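Local coordinates for xylanase Y (Bacillus halodurans, PDB 1WU4), which hydrolyses xylooligosaccharides of three or more units, releasing xylose from the reducing end with inversion of the anomeric configuration, at residues A[65-70]-A[97-102]; A[103-108]-A[173-178]; A[132-137]-A[160-165]. The protein carries 1 engineered substitution. One frame throughout, in Å; residues are numbered along the deposited sequence.

Interaction 1 of 3, residues A[65-70]-A[97-102]; sequences LDVRTE and KNMYMT
Met99 reaches across from the C-terminal part of helix 85-99 and presses its terminal methyl, CE, against the backbone and side chains of Val67 and Thr69. Nearly all of the contact is this one side chain. The methyl lies 3.4 Å from the carbonyl oxygen Val67 O and 3.7 Å from Thr69 N. It also meets Thr69 CG2 at 3.7 Å, and Met99 SD lies 4.0 Å from Thr69 CG2. The Met99 chain is extended at chi2 and bent at chi3 (101°), and this bend turns CE onto the segment 65-70. The Val67 side chain packs more loosely: Val67 CG1 is 4.2 Å from Met99 CE, and the two side chains cross at about a right angle. No hydrogen bond joins the segments.

The far side of 65-70 is polar. Arg68 points away from Met99 and is partly exposed. Its NE makes a 2.9 Å salt bridge to Asp66 OD2, close to the guanidinium plane and on the syn lone pair of the carboxylate. Ser113 OG also bonds to Asp66 OD2. Glu70, probably the proton donor, follows Thr69. Its OE2 forms a salt bridge with Arg266 NH1, and its OE1 shares a hydrogen bond with Tyr359 OH. Strand 67-68 leads directly into helix 69-81 and runs antiparallel to strand 113-114. Met72 of helix 69-81 and Trp94 of helix 85-99 both pack against Val67 and Met99.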
ATOM      1  N   LEU A  65       7.549  14.942  10.232  1.00 19.08           N
ATOM      2  CA  LEU A  65       8.873  15.444   9.887  1.00 17.78           C
ATOM      3  C   LEU A  65       9.936  14.354   9.804  1.00 20.29           C
ATOM      4  O   LEU A  65      11.051  14.516  10.300  1.00 19.28           O
ATOM      5  CB  LEU A  65       9.308  16.518  10.890  1.00 21.33           C
ATOM      6  CG  LEU A  65       8.437  17.777  10.930  1.00 25.73           C
ATOM      7  CD1 LEU A  65       9.013  18.762  11.937  1.00 25.90           C
ATOM      8  CD2 LEU A  65       8.372  18.405   9.545  1.00 24.10           C
ATOM      9  N   ASP A  66       9.583  13.237   9.180  1.00 15.47           N
ATOM     10  CA  ASP A  66      10.525  12.144   9.010  1.00 13.61           C
ATOM     11  C   ASP A  66      10.287  11.448   7.675  1.00 14.11           C
ATOM     12  O   ASP A  66       9.337  11.767   6.953  1.00 15.11           O
ATOM     13  CB  ASP A  66      10.429  11.148  10.180  1.00 15.70           C
ATOM     14  CG  ASP A  66       9.109  10.395  10.223  1.00 15.93           C
ATOM     15  OD1 ASP A  66       8.172  10.756   9.482  1.00 17.70           O
ATOM     16  OD2 ASP A  66       9.008   9.434  11.020  1.00 20.69           O
ATOM     17  N   VAL A  67      11.177  10.523   7.340  1.00 12.21           N
ATOM     18  CA  VAL A  67      11.094   9.767   6.096  1.00 13.58           C
ATOM     19  C   VAL A  67      10.832   8.324   6.501  1.00 11.02           C
ATOM     20  O   VAL A  67      11.602   7.737   7.261  1.00 12.75           O
ATOM     21  CB  VAL A  67      12.420   9.865   5.308  1.00 10.91           C
ATOM     22  CG1 VAL A  67      12.330   9.059   4.025  1.00 13.03           C
ATOM     23  CG2 VAL A  67      12.735  11.325   4.998  1.00 14.21           C
ATOM     24  N   ARG A  68       9.743   7.752   6.001  1.00 10.54           N
ATOM     25  CA  ARG A  68       9.376   6.389   6.357  1.00 12.01           C
ATOM     26  C   ARG A  68       9.448   5.419   5.192  1.00  9.23           C
ATOM     27  O   ARG A  68       9.252   5.805   4.042  1.00  9.79           O
ATOM     28  CB  ARG A  68       7.971   6.394   6.960  1.00 14.61           C
ATOM     29  CG  ARG A  68       7.872   7.363   8.124  1.00 17.40           C
ATOM     30  CD  ARG A  68       6.528   7.356   8.818  1.00 23.08           C
ATOM     31  NE  ARG A  68       6.598   8.180  10.021  1.00 23.48           N
ATOM     32  CZ  ARG A  68       5.681   8.197  10.981  1.00 22.37           C
ATOM     33  NH1 ARG A  68       4.601   7.433  10.890  1.00 21.26           N
ATOM     34  NH2 ARG A  68       5.857   8.969  12.045  1.00 25.28           N
ATOM     35  N   THR A  69       9.739   4.154   5.489  1.00 10.36           N
ATOM     36  CA  THR A  69       9.826   3.161   4.426  1.00  9.41           C
ATOM     37  C   THR A  69       8.480   3.025   3.721  1.00 10.22           C
ATOM     38  O   THR A  69       8.426   2.697   2.541  1.00 10.57           O
ATOM     39  CB  THR A  69      10.313   1.788   4.954  1.00  9.90           C
ATOM     40  OG1 THR A  69       9.538   1.394   6.092  1.00  9.76           O
ATOM     41  CG2 THR A  69      11.782   1.876   5.348  1.00 10.15           C
ATOM     42  N   GLU A  70       7.398   3.293   4.443  1.00 10.69           N
ATOM     43  CA  GLU A  70       6.063   3.249   3.852  1.00 11.25           C
ATOM     44  C   GLU A  70       6.021   4.257   2.699  1.00 10.62           C
ATOM     45  O   GLU A  70       5.609   3.934   1.585  1.00 10.63           O
ATOM     46  CB  GLU A  70       5.019   3.630   4.905  1.00 12.27           C
ATOM     47  CG  GLU A  70       3.626   3.926   4.358  1.00 15.83           C
ATOM     48  CD  GLU A  70       2.776   4.713   5.343  1.00 19.43           C
ATOM     49  OE1 GLU A  70       3.187   5.832   5.722  1.00 20.41           O
ATOM     50  OE2 GLU A  70       1.704   4.217   5.739  1.00 21.90           O
ATOM     51  N   LYS A  97      21.015   3.955   0.972  1.00 13.72           N
ATOM     52  CA  LYS A  97      22.075   4.679   1.653  1.00 12.72           C
ATOM     53  C   LYS A  97      21.793   4.949   3.131  1.00 15.25           C
ATOM     54  O   LYS A  97      22.663   4.757   3.981  1.00 16.87           O
ATOM     55  CB  LYS A  97      22.320   6.006   0.932  1.00 16.17           C
ATOM     56  CG  LYS A  97      23.485   6.818   1.470  1.00 22.59           C
ATOM     57  CD  LYS A  97      23.586   8.162   0.760  1.00 26.08           C
ATOM     58  CE  LYS A  97      23.696   7.996  -0.752  1.00 28.41           C
ATOM     59  NZ  LYS A  97      24.888   7.196  -1.156  1.00 32.79           N
ATOM     60  N   ASN A  98      20.571   5.370   3.439  1.00 12.23           N
ATOM     61  CA  ASN A  98      20.210   5.730   4.806  1.00 12.21           C
ATOM     62  C   ASN A  98      19.307   4.792   5.601  1.00 12.33           C
ATOM     63  O   ASN A  98      19.329   4.818   6.830  1.00 12.63           O
ATOM     64  CB  ASN A  98      19.560   7.116   4.799  1.00 12.26           C
ATOM     65  CG  ASN A  98      20.438   8.171   4.162  1.00 14.55           C
ATOM     66  OD1 ASN A  98      20.008   8.893   3.261  1.00 19.23           O
ATOM     67  ND2 ASN A  98      21.673   8.271   4.631  1.00 13.83           N
ATOM     68  N   MET A  99      18.516   3.971   4.922  1.00 11.03           N
ATOM     69  CA  MET A  99      17.588   3.101   5.630  1.00 11.23           C
ATOM     70  C   MET A  99      17.986   1.634   5.739  1.00 10.73           C
ATOM     71  O   MET A  99      17.677   0.987   6.738  1.00 10.73           O
ATOM     72  CB  MET A  99      16.198   3.227   4.994  1.00 10.10           C
ATOM     73  CG  MET A  99      15.776   4.680   4.777  1.00 11.34           C
ATOM     74  SD  MET A  99      14.115   4.894   4.099  1.00 11.02           S
ATOM     75  CE  MET A  99      13.211   5.313   5.582  1.00 12.16           C
ATOM     76  N   TYR A 100      18.671   1.108   4.731  1.00 10.49           N
ATOM     77  CA  TYR A 100      19.077  -0.295   4.767  1.00 10.21           C
ATOM     78  C   TYR A 100      19.989  -0.560   5.958  1.00 11.01           C
ATOM     79  O   TYR A 100      20.963   0.162   6.183  1.00 13.32           O
ATOM     80  CB  TYR A 100      19.794  -0.690   3.478  1.00 10.67           C
ATOM     81  CG  TYR A 100      20.177  -2.150   3.451  1.00 11.47           C
ATOM     82  CD1 TYR A 100      19.207  -3.142   3.307  1.00 13.99           C
ATOM     83  CD2 TYR A 100      21.504  -2.543   3.610  1.00 12.92           C
ATOM     84  CE1 TYR A 100      19.551  -4.492   3.323  1.00 14.89           C
ATOM     85  CE2 TYR A 100      21.858  -3.888   3.628  1.00 15.49           C
ATOM     86  CZ  TYR A 100      20.877  -4.856   3.483  1.00 16.09           C
ATOM     87  OH  TYR A 100      21.229  -6.185   3.501  1.00 19.57           O
ATOM     88  N   MET A 101      19.676  -1.603   6.718  1.00  9.76           N
ATOM     89  CA  MET A 101      20.458  -1.947   7.898  1.00 10.15           C
ATOM     90  C   MET A 101      21.436  -3.091   7.684  1.00 10.59           C
ATOM     91  O   MET A 101      21.061  -4.174   7.246  1.00 12.76           O
ATOM     92  CB  MET A 101      19.523  -2.293   9.057  1.00 10.32           C
ATOM     93  CG  MET A 101      18.648  -1.133   9.497  1.00 12.27           C
ATOM     94  SD  MET A 101      17.587  -1.529  10.902  1.00 10.75           S
ATOM     95  CE  MET A 101      16.242  -2.395  10.083  1.00  9.61           C
ATOM     96  N   THR A 102      22.699  -2.841   8.013  1.00 12.10           N
ATOM     97  CA  THR A 102      23.736  -3.852   7.877  1.00 11.53           C
ATOM     98  C   THR A 102      24.076  -4.462   9.232  1.00 11.55           C
ATOM     99  O   THR A 102      24.768  -5.474   9.302  1.00 15.95           O
ATOM    100  CB  THR A 102      25.028  -3.256   7.296  1.00 15.36           C
ATOM    101  OG1 THR A 102      25.469  -2.179   8.131  1.00 18.52           O
ATOM    102  CG2 THR A 102      24.795  -2.746   5.884  1.00 18.31           C
TER

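Interaction 2 of 3, residues A[103-108]-A[173-178]; sequences EGVHAG and PGHPMW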
ATOM      1  N   GLU A 103      23.579  -3.849  10.303  1.00 11.99           N
ATOM      2  CA  GLU A 103      23.868  -4.323  11.653  1.00 12.29           C
ATOM      3  C   GLU A 103      22.612  -4.494  12.498  1.00 12.16           C
ATOM      4  O   GLU A 103      21.552  -3.958  12.175  1.00 12.62           O
ATOM      5  CB  GLU A 103      24.806  -3.337  12.350  1.00 17.43           C
ATOM      6  CG  GLU A 103      25.998  -2.921  11.505  1.00 21.02           C
ATOM      7  CD  GLU A 103      26.763  -1.756  12.102  1.00 28.55           C
ATOM      8  OE1 GLU A 103      26.143  -0.704  12.370  1.00 31.39           O
ATOM      9  OE2 GLU A 103      27.988  -1.889  12.295  1.00 32.51           O
ATOM     10  N   GLY A 104      22.743  -5.239  13.589  1.00 13.69           N
ATOM     11  CA  GLY A 104      21.613  -5.449  14.473  1.00 13.74           C
ATOM     12  C   GLY A 104      20.759  -6.644  14.101  1.00 11.56           C
ATOM     13  O   GLY A 104      20.979  -7.287  13.072  1.00 12.27           O
ATOM     14  N   VAL A 105      19.768  -6.925  14.938  1.00 10.47           N
ATOM     15  CA  VAL A 105      18.884  -8.062  14.724  1.00 10.46           C
ATOM     16  C   VAL A 105      18.054  -7.940  13.447  1.00 13.06           C
ATOM     17  O   VAL A 105      17.588  -8.945  12.911  1.00 12.88           O
ATOM     18  CB  VAL A 105      17.945  -8.261  15.944  1.00 12.04           C
ATOM     19  CG1 VAL A 105      16.817  -7.247  15.920  1.00 14.52           C
ATOM     20  CG2 VAL A 105      17.410  -9.685  15.963  1.00 14.86           C
ATOM     21  N   HIS A 106      17.880  -6.718  12.951  1.00 10.05           N
ATOM     22  CA  HIS A 106      17.103  -6.504  11.737  1.00 11.13           C
ATOM     23  C   HIS A 106      17.962  -6.213  10.508  1.00  8.87           C
ATOM     24  O   HIS A 106      17.498  -5.614   9.537  1.00  9.87           O
ATOM     25  CB  HIS A 106      16.078  -5.386  11.958  1.00 10.03           C
ATOM     26  CG  HIS A 106      15.047  -5.720  12.994  1.00 10.23           C
ATOM     27  ND1 HIS A 106      14.874  -4.978  14.142  1.00 14.12           N
ATOM     28  CD2 HIS A 106      14.158  -6.740  13.068  1.00 11.57           C
ATOM     29  CE1 HIS A 106      13.925  -5.526  14.880  1.00 15.24           C
ATOM     30  NE2 HIS A 106      13.475  -6.596  14.252  1.00 13.82           N
ATOM     31  N   ALA A 107      19.218  -6.649  10.550  1.00 10.47           N
ATOM     32  CA  ALA A 107      20.113  -6.461   9.415  1.00 11.34           C
ATOM     33  C   ALA A 107      19.437  -7.136   8.221  1.00 11.12           C
ATOM     34  O   ALA A 107      18.924  -8.248   8.342  1.00 12.07           O
ATOM     35  CB  ALA A 107      21.465  -7.112   9.698  1.00 12.22           C
ATOM     36  N   GLY A 108      19.423  -6.461   7.078  1.00 10.94           N
ATOM     37  CA  GLY A 108      18.783  -7.026   5.902  1.00 10.89           C
ATOM     38  C   GLY A 108      17.441  -6.370   5.632  1.00 11.52           C
ATOM     39  O   GLY A 108      16.865  -6.533   4.554  1.00 10.90           O
ATOM     40  N   PRO A 173      20.218 -14.490  14.386  1.00 32.54           N
ATOM     41  CA  PRO A 173      19.265 -14.150  15.446  1.00 30.16           C
ATOM     42  C   PRO A 173      18.048 -13.391  14.923  1.00 25.75           C
ATOM     43  O   PRO A 173      17.150 -13.042  15.685  1.00 24.83           O
ATOM     44  CB  PRO A 173      20.105 -13.303  16.393  1.00 30.75           C
ATOM     45  CG  PRO A 173      20.977 -12.552  15.445  1.00 32.28           C
ATOM     46  CD  PRO A 173      21.413 -13.631  14.466  1.00 32.18           C
ATOM     47  N   GLY A 174      18.026 -13.142  13.617  1.00 22.51           N
ATOM     48  CA  GLY A 174      16.918 -12.417  13.023  1.00 15.67           C
ATOM     49  C   GLY A 174      15.628 -13.210  12.951  1.00 16.98           C
ATOM     50  O   GLY A 174      15.576 -14.379  13.332  1.00 18.99           O
ATOM     51  N   HIS A 175      14.575 -12.562  12.468  1.00 13.59           N
ATOM     52  CA  HIS A 175      13.275 -13.205  12.338  1.00 15.79           C
ATOM     53  C   HIS A 175      12.644 -12.828  11.005  1.00 13.55           C
ATOM     54  O   HIS A 175      12.902 -11.753  10.469  1.00 13.30           O
ATOM     55  CB  HIS A 175      12.349 -12.774  13.478  1.00 21.45           C
ATOM     56  CG  HIS A 175      12.920 -13.007  14.842  1.00 28.52           C
ATOM     57  ND1 HIS A 175      14.000 -12.301  15.327  1.00 32.19           N
ATOM     58  CD2 HIS A 175      12.561 -13.868  15.823  1.00 31.86           C
ATOM     59  CE1 HIS A 175      14.281 -12.717  16.549  1.00 32.63           C
ATOM     60  NE2 HIS A 175      13.424 -13.668  16.874  1.00 32.27           N
ATOM     61  N   PRO A 176      11.805 -13.715  10.452  1.00 11.67           N
ATOM     62  CA  PRO A 176      11.149 -13.443   9.171  1.00 10.38           C
ATOM     63  C   PRO A 176       9.989 -12.463   9.332  1.00  9.46           C
ATOM     64  O   PRO A 176       9.526 -12.218  10.448  1.00 11.00           O
ATOM     65  CB  PRO A 176      10.676 -14.825   8.736  1.00 11.08           C
ATOM     66  CG  PRO A 176      10.290 -15.448  10.049  1.00 14.07           C
ATOM     67  CD  PRO A 176      11.445 -15.055  10.956  1.00 15.32           C
ATOM     68  N   MET A 177       9.530 -11.896   8.220  1.00 10.02           N
ATOM     69  CA  MET A 177       8.413 -10.960   8.259  1.00  9.66           C
ATOM     70  C   MET A 177       7.082 -11.665   8.026  1.00  9.10           C
ATOM     71  O   MET A 177       6.023 -11.048   8.113  1.00 10.84           O
ATOM     72  CB  MET A 177       8.603  -9.845   7.236  1.00 10.57           C
ATOM     73  CG  MET A 177       9.658  -8.837   7.649  1.00 11.13           C
ATOM     74  SD  MET A 177       9.714  -7.425   6.548  1.00 10.32           S
ATOM     75  CE  MET A 177      10.566  -6.240   7.572  1.00 11.02           C
ATOM     76  N   TRP A 178       7.158 -12.956   7.717  1.00 10.02           N
ATOM     77  CA  TRP A 178       5.975 -13.788   7.513  1.00  8.61           C
ATOM     78  C   TRP A 178       6.104 -14.967   8.457  1.00  9.81           C
ATOM     79  O   TRP A 178       7.197 -15.512   8.625  1.00 11.49           O
ATOM     80  CB  TRP A 178       5.913 -14.329   6.078  1.00  9.06           C
ATOM     81  CG  TRP A 178       5.157 -13.464   5.124  1.00  8.64           C
ATOM     82  CD1 TRP A 178       3.884 -13.662   4.665  1.00  9.06           C
ATOM     83  CD2 TRP A 178       5.615 -12.249   4.525  1.00  8.57           C
ATOM     84  NE1 TRP A 178       3.524 -12.641   3.819  1.00  9.49           N
ATOM     85  CE2 TRP A 178       4.568 -11.759   3.716  1.00  8.61           C
ATOM     86  CE3 TRP A 178       6.812 -11.524   4.597  1.00  9.12           C
ATOM     87  CZ2 TRP A 178       4.679 -10.573   2.980  1.00  8.95           C
ATOM     88  CZ3 TRP A 178       6.924 -10.346   3.869  1.00 10.89           C
ATOM     89  CH2 TRP A 178       5.863  -9.882   3.071  1.00  9.26           C
TER
HETATM   90  O   HOH W   1      14.991  -9.735  12.390  1.00 15.60           O
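Val105 meets Pro173, Gly174 and His175 where two loops of the (alpha/alpha)6 barrel come together. One loop joins helix 85-99 to strand 113-114. The other follows helix 154-167 and leads on to strand 193-194. The first segment makes a type I beta turn from Gly104 to Ala107, and Val105 stands at its second position.

Gly104 opens the turn. Its carbonyl accepts the closing bond of the turn, from Ala107 N to Gly104 O, at 3.1 Å.

Val105 does most of the touching. Its CG2 lies anti to the backbone N and rests 3.4 Å from Pro173 O. The same methyl approaches the edge of the His175 ring, near the ring plane, where Val105 CG2 lies 4.3 Å from His175 ND1. The other methyl, CG1, turns back over the centre of the His106 ring, 3.4 Å above its plane. The carbonyl of Val105 faces the second loop, with Val105 O 3.5 Å from Gly174 CA. It is the bare CA of Gly174 that faces this oxygen.

His106, the third residue of the turn, is buried and touches Met101, Pro125 and Glu190. The chain then passes Ala107 to Gly108, which bonds back to Met101.

No direct hydrogen bond joins the two loops. A water bridges them instead: it probably donates to Val105 O at 2.8 Å and accepts from His175 N at 2.9 Å.

Interaction 3 of 3, residues A[132-137]-A[160-165]; sequences YFALAL and KLLHTC
The segments 132-137 and 160-165 are helical and run nearly antiparallel, 151° between their directions, with axes 9.8 Å apart at closest approach. They belong to helices 127-144 and 154-167, neighbouring helices of the (alpha/alpha)6 barrel of this glycoside hydrolase family 8 enzyme. The backbones come nearest at Ala134 and Leu161, whose CA atoms are 6.9 Å apart.

The side-chain contacts are apolar, and the four main residues are buried. Ala134 points toward the second helix. Its small CB lets the isobutyl group of Leu162 come close: Ala134 CB is 3.7 Å from Leu162 CD2, and CG and CD1 of Leu162 also gather round this methyl. The CB of Leu162 does not point straight at the first helix, but the end of its side chain swings nearer. Phe207 of helix 201-210 touches both Ala134 and Leu162 and so closes over this part of the contact.

Leu161 is directed toward the first helix. Its CG is anti to the backbone N (chi1 -179°), which carries the branch outward across the gap. CD2 meets Phe133 at the CB, not at the ring. The Phe133 ring leads away from Leu161, toward helices 69-81 and 85-99. There it touches Thr69, Ser73 and Met76 of helix 69-81 and Thr95 of helix 85-99, and it meets the Phe110 ring with planes at about 50°. Phe110 also touches Leu161. The side chain of Phe133 lies about 8 Å from that of Glu70, probably the proton donor.

Between the two helices, Leu161 CD2 lies 4.0 Å from Phe133 CB and 4.4 Å from the backbone atom Ala134 N.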
ATOM      1  N   TYR A 132       6.271  -3.416  -0.573  1.00  8.25           N
ATOM      2  CA  TYR A 132       6.115  -2.457  -1.664  1.00  7.53           C
ATOM      3  C   TYR A 132       7.469  -2.267  -2.357  1.00  8.31           C
ATOM      4  O   TYR A 132       7.523  -2.147  -3.579  1.00  8.64           O
ATOM      5  CB  TYR A 132       5.584  -1.112  -1.154  1.00  8.05           C
ATOM      6  CG  TYR A 132       4.086  -0.940  -1.312  1.00  7.51           C
ATOM      7  CD1 TYR A 132       3.550  -0.319  -2.440  1.00  8.17           C
ATOM      8  CD2 TYR A 132       3.203  -1.408  -0.337  1.00  8.91           C
ATOM      9  CE1 TYR A 132       2.167  -0.163  -2.590  1.00  9.55           C
ATOM     10  CE2 TYR A 132       1.826  -1.261  -0.480  1.00  8.06           C
ATOM     11  CZ  TYR A 132       1.317  -0.638  -1.606  1.00  8.82           C
ATOM     12  OH  TYR A 132      -0.044  -0.492  -1.751  1.00 10.77           O
ATOM     13  N   PHE A 133       8.561  -2.245  -1.588  1.00  7.73           N
ATOM     14  CA  PHE A 133       9.890  -2.105  -2.195  1.00  9.56           C
ATOM     15  C   PHE A 133      10.099  -3.243  -3.192  1.00  7.90           C
ATOM     16  O   PHE A 133      10.498  -3.024  -4.336  1.00  8.72           O
ATOM     17  CB  PHE A 133      11.017  -2.198  -1.150  1.00  8.37           C
ATOM     18  CG  PHE A 133      11.224  -0.949  -0.330  1.00  9.44           C
ATOM     19  CD1 PHE A 133      11.265   0.306  -0.926  1.00  8.84           C
ATOM     20  CD2 PHE A 133      11.430  -1.044   1.042  1.00  9.86           C
ATOM     21  CE1 PHE A 133      11.510   1.452  -0.163  1.00  9.28           C
ATOM     22  CE2 PHE A 133      11.678   0.092   1.811  1.00  9.23           C
ATOM     23  CZ  PHE A 133      11.716   1.341   1.208  1.00  8.47           C
ATOM     24  N   ALA A 134       9.830  -4.466  -2.745  1.00  8.04           N
ATOM     25  CA  ALA A 134      10.019  -5.640  -3.584  1.00  8.57           C
ATOM     26  C   ALA A 134       9.236  -5.594  -4.887  1.00  7.52           C
ATOM     27  O   ALA A 134       9.805  -5.809  -5.957  1.00  8.15           O
ATOM     28  CB  ALA A 134       9.670  -6.903  -2.803  1.00 10.47           C
ATOM     29  N   LEU A 135       7.936  -5.310  -4.824  1.00  8.09           N
ATOM     30  CA  LEU A 135       7.177  -5.278  -6.066  1.00  8.31           C
ATOM     31  C   LEU A 135       7.590  -4.110  -6.955  1.00  8.21           C
ATOM     32  O   LEU A 135       7.681  -4.264  -8.174  1.00  8.82           O
ATOM     33  CB  LEU A 135       5.664  -5.234  -5.806  1.00  9.02           C
ATOM     34  CG  LEU A 135       4.838  -5.483  -7.082  1.00  8.80           C
ATOM     35  CD1 LEU A 135       5.186  -6.848  -7.667  1.00 10.60           C
ATOM     36  CD2 LEU A 135       3.354  -5.413  -6.771  1.00 11.13           C
ATOM     37  N   ALA A 136       7.849  -2.950  -6.355  1.00  8.62           N
ATOM     38  CA  ALA A 136       8.266  -1.784  -7.129  1.00  9.68           C
ATOM     39  C   ALA A 136       9.570  -2.096  -7.864  1.00  8.34           C
ATOM     40  O   ALA A 136       9.748  -1.710  -9.021  1.00  9.41           O
ATOM     41  CB  ALA A 136       8.449  -0.576  -6.216  1.00  9.76           C
ATOM     42  N   LEU A 137      10.474  -2.797  -7.188  1.00  7.94           N
ATOM     43  CA  LEU A 137      11.748  -3.176  -7.792  1.00  8.50           C
ATOM     44  C   LEU A 137      11.542  -4.165  -8.942  1.00  9.20           C
ATOM     45  O   LEU A 137      12.217  -4.067  -9.968  1.00 10.53           O
ATOM     46  CB  LEU A 137      12.680  -3.767  -6.731  1.00  9.61           C
ATOM     47  CG  LEU A 137      13.269  -2.749  -5.748  1.00  9.43           C
ATOM     48  CD1 LEU A 137      13.842  -3.468  -4.541  1.00 10.30           C
ATOM     49  CD2 LEU A 137      14.346  -1.922  -6.438  1.00 11.89           C
ATOM     50  N   LYS A 160      16.494 -10.769  -3.304  1.00 11.02           N
ATOM     51  CA  LYS A 160      17.315 -10.824  -2.102  1.00 12.20           C
ATOM     52  C   LYS A 160      16.478 -10.414  -0.891  1.00 10.09           C
ATOM     53  O   LYS A 160      16.487 -11.077   0.149  1.00 11.83           O
ATOM     54  CB  LYS A 160      18.500  -9.867  -2.250  1.00 14.08           C
ATOM     55  CG  LYS A 160      19.499  -9.903  -1.111  1.00 21.73           C
ATOM     56  CD  LYS A 160      20.309  -8.610  -1.042  1.00 28.20           C
ATOM     57  CE  LYS A 160      20.854  -8.184  -2.402  1.00 27.78           C
ATOM     58  NZ  LYS A 160      21.718  -9.220  -3.032  1.00 33.58           N
ATOM     59  N   LEU A 161      15.752  -9.310  -1.033  1.00  9.60           N
ATOM     60  CA  LEU A 161      14.923  -8.812   0.054  1.00  9.31           C
ATOM     61  C   LEU A 161      13.843  -9.817   0.442  1.00  8.44           C
ATOM     62  O   LEU A 161      13.645 -10.099   1.623  1.00  9.33           O
ATOM     63  CB  LEU A 161      14.283  -7.480  -0.340  1.00 11.71           C
ATOM     64  CG  LEU A 161      13.402  -6.812   0.720  1.00 11.28           C
ATOM     65  CD1 LEU A 161      14.188  -6.615   2.014  1.00 14.22           C
ATOM     66  CD2 LEU A 161      12.901  -5.476   0.181  1.00 11.92           C
ATOM     67  N   LEU A 162      13.148 -10.365  -0.549  1.00  8.94           N
ATOM     68  CA  LEU A 162      12.102 -11.330  -0.245  1.00  7.75           C
ATOM     69  C   LEU A 162      12.677 -12.605   0.365  1.00  9.71           C
ATOM     70  O   LEU A 162      12.001 -13.291   1.132  1.00  9.98           O
ATOM     71  CB  LEU A 162      11.281 -11.639  -1.497  1.00  9.27           C
ATOM     72  CG  LEU A 162      10.410 -10.472  -1.977  1.00  8.65           C
ATOM     73  CD1 LEU A 162       9.595 -10.910  -3.179  1.00 12.04           C
ATOM     74  CD2 LEU A 162       9.498 -10.005  -0.846  1.00  9.90           C
ATOM     75  N   HIS A 163      13.924 -12.924   0.036  1.00 10.14           N
ATOM     76  CA  HIS A 163      14.556 -14.099   0.622  1.00  9.26           C
ATOM     77  C   HIS A 163      14.659 -13.863   2.130  1.00 12.25           C
ATOM     78  O   HIS A 163      14.331 -14.731   2.937  1.00 11.68           O
ATOM     79  CB  HIS A 163      15.960 -14.310   0.053  1.00 10.39           C
ATOM     80  CG  HIS A 163      16.784 -15.274   0.849  1.00 12.58           C
ATOM     81  ND1 HIS A 163      16.557 -16.633   0.837  1.00 13.47           N
ATOM     82  CD2 HIS A 163      17.786 -15.068   1.736  1.00 15.44           C
ATOM     83  CE1 HIS A 163      17.381 -17.222   1.685  1.00 11.59           C
ATOM     84  NE2 HIS A 163      18.137 -16.295   2.244  1.00 16.76           N
ATOM     85  N   THR A 164      15.127 -12.677   2.504  1.00 11.54           N
ATOM     86  CA  THR A 164      15.268 -12.323   3.910  1.00 11.34           C
ATOM     87  C   THR A 164      13.910 -12.359   4.611  1.00  9.15           C
ATOM     88  O   THR A 164      13.778 -12.911   5.702  1.00 10.59           O
ATOM     89  CB  THR A 164      15.874 -10.913   4.060  1.00 11.93           C
ATOM     90  OG1 THR A 164      17.114 -10.855   3.344  1.00 12.39           O
ATOM     91  CG2 THR A 164      16.122 -10.589   5.526  1.00 12.08           C
ATOM     92  N   CYS A 165      12.902 -11.770   3.973  1.00  9.58           N
ATOM     93  CA  CYS A 165      11.556 -11.729   4.538  1.00  8.98           C
ATOM     94  C   CYS A 165      11.008 -13.102   4.904  1.00 10.04           C
ATOM     95  O   CYS A 165      10.265 -13.234   5.873  1.00 10.41           O
ATOM     96  CB  CYS A 165      10.594 -11.052   3.560  1.00  9.12           C
ATOM     97  SG  CYS A 165      10.897  -9.290   3.306  1.00 10.62           S
TER

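The three contacts lie close together in the (alpha/alpha)6 barrel, their centres 14 to 15 Å apart. Interaction 1 closes before the other two open, and interaction 3 is nested inside the loop closed by interaction 2. Segments 97-102 and 103-108 are continuous, and Met101 O probably accepts a hydrogen bond from Gly108 N at 2.8 Å. Cys165 O probably accepts one from Met177 N, also at 2.8 Å, joining interactions 3 and 2. Interactions 1 and 3 meet by packing, Thr69 O lying 3.8 Å from Phe133 CZ. Packing through helix 127-144 connects helix 154-167 to the start of helix 69-81, which holds the probable proton donor.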